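Local coordinates for NOL1/NOP2/sun family protein (Enterococcus faecium, PDB 3M4X), which probably methylates cytosine in ribosomal RNA, as expected of a NOL1/NOP2/sun family methyltransferase with a Rossmann-like catalytic domain and a PUA-like RNA-binding domain, at residues Q62-S67 with S93-G98. Residues are numbered along the deposited sequence; the frame is centred on the assembly and turned at random.
Sequences QPAPYS and SAMIVG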
# COMPACT_ATOMS: atom_id res chain seq x y z
N GLN A 62 -20.54 6.53 5.61
CA GLN A 62 -20.59 5.41 6.53
C GLN A 62 -19.24 4.69 6.65
O GLN A 62 -18.54 4.48 5.65
CB GLN A 62 -21.68 4.41 6.10
CG GLN A 62 -23.07 5.01 5.97
CD GLN A 62 -24.14 3.98 5.62
OE1 GLN A 62 -23.83 2.80 5.41
NE2 GLN A 62 -25.39 4.42 5.56
N PRO A 63 -18.90 4.28 7.87
CA PRO A 63 -17.62 3.61 8.12
C PRO A 63 -17.56 2.27 7.40
O PRO A 63 -18.60 1.63 7.23
CB PRO A 63 -17.64 3.38 9.63
CG PRO A 63 -19.14 3.27 9.95
CD PRO A 63 -19.79 4.28 9.04
N ALA A 64 -16.38 1.87 6.95
CA ALA A 64 -16.19 0.53 6.39
C ALA A 64 -16.03 -0.51 7.51
O ALA A 64 -15.50 -0.20 8.57
CB ALA A 64 -15.00 0.50 5.46
N PRO A 65 -16.46 -1.75 7.25
CA PRO A 65 -16.47 -2.80 8.29
C PRO A 65 -15.09 -3.28 8.72
O PRO A 65 -14.93 -3.70 9.86
CB PRO A 65 -17.20 -3.97 7.60
CG PRO A 65 -17.70 -3.46 6.30
CD PRO A 65 -16.88 -2.26 5.94
N TYR A 66 -14.11 -3.23 7.82
CA TYR A 66 -12.86 -3.93 8.07
C TYR A 66 -11.61 -3.05 8.19
O TYR A 66 -10.50 -3.55 8.08
CB TYR A 66 -12.61 -5.00 7.00
CG TYR A 66 -13.79 -5.93 6.76
CD1 TYR A 66 -14.37 -6.02 5.51
CD2 TYR A 66 -14.32 -6.70 7.78
CE1 TYR A 66 -15.45 -6.85 5.28
CE2 TYR A 66 -15.40 -7.53 7.56
CZ TYR A 66 -15.96 -7.60 6.30
OH TYR A 66 -17.03 -8.42 6.05
N SER A 67 -11.78 -1.75 8.40
CA SER A 67 -10.64 -0.91 8.78
C SER A 67 -11.05 0.32 9.57
O SER A 67 -12.01 0.99 9.23
CB SER A 67 -9.82 -0.47 7.56
OG SER A 67 -9.07 0.70 7.86
N SER A 93 -13.64 -5.53 1.39
CA SER A 93 -13.11 -6.77 1.94
C SER A 93 -11.58 -6.83 1.83
O SER A 93 -10.92 -7.45 2.66
CB SER A 93 -13.78 -8.01 1.34
OG SER A 93 -13.22 -8.38 0.10
N ALA A 94 -11.03 -6.19 0.81
CA ALA A 94 -9.58 -6.14 0.65
C ALA A 94 -8.91 -5.46 1.85
O ALA A 94 -7.77 -5.77 2.21
CB ALA A 94 -9.22 -5.43 -0.65
N MSE A 95 -9.62 -4.53 2.49
CA MSE A 95 -9.07 -3.83 3.65
C MSE A 95 -8.77 -4.76 4.81
O MSE A 95 -8.02 -4.41 5.72
CB MSE A 95 -10.02 -2.74 4.13
CG MSE A 95 -10.31 -1.65 3.11
SE MSE A 95 -11.44 -0.31 3.98
CE MSE A 95 -11.90 0.76 2.40
N ILE A 96 -9.36 -5.95 4.78
CA ILE A 96 -9.20 -6.90 5.88
C ILE A 96 -7.74 -7.33 5.99
O ILE A 96 -7.25 -7.62 7.08
CB ILE A 96 -10.09 -8.15 5.71
CG1 ILE A 96 -10.17 -8.93 7.02
CG2 ILE A 96 -9.56 -9.05 4.60
CD1 ILE A 96 -10.67 -8.13 8.17
N VAL A 97 -7.06 -7.37 4.86
CA VAL A 97 -5.71 -7.91 4.81
C VAL A 97 -4.75 -7.01 5.58
O VAL A 97 -4.05 -7.48 6.48
CB VAL A 97 -5.26 -8.07 3.35
CG1 VAL A 97 -3.84 -8.54 3.28
CG2 VAL A 97 -6.20 -9.04 2.64
N GLY A 98 -4.75 -5.72 5.26
CA GLY A 98 -3.94 -4.75 5.96
C GLY A 98 -4.29 -4.67 7.43
O GLY A 98 -3.43 -4.48 8.29
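Segment 93-98, which runs into helix 95-101 ahead of strand 108-111 of the Rossmann-like sheet, packs against the loop 62-67 that leads into strand 70-72, and Tyr-66 and Met-95 (selenomethionine) carry most of this join. Tyr-66 points CB at the helix, where it lies 3.9 Å from Ile-96 CD1. Its CG stands anti to the carbonyl carbon (chi1 -50°), which carries the ring alongside Ser-93, with CD1 3.9 Å from Ser-93 CA. Ile-96 CD1 meets the ring obliquely, 3.9 Å from Tyr-66 CD2. On one ring face lies Pro-65 CB, 3.8 Å above the plane and over its centre. The hydroxyl finds a backbone acceptor in Gln-291 O, so an aromatic with a polar end fits here. Met-95 runs across toward Ala-64 and Ser-67: its chain, extended beyond CG (chi2 -176°), sets SE 3.9 Å from Ala-64 CB and 3.9 Å from Ser-67 CB. Methionine, long and unbranched, suits the reach to two small side chains; selenium here stands in for its sulfur. Ser-67 OG hydrogen-bonds Glu-69 N. The carbonyls of Tyr-66 and Met-95 come within 3.5 Å (O to O), and both lie within hydrogen-bonding distance of Thr-99 OG1, whose single proton they must share or take in turn. With no hydrogen bond passing directly between the segments, apolar packing joins them, and the threonine hydroxyl probably eases the repulsion between the two carbonyl oxygens.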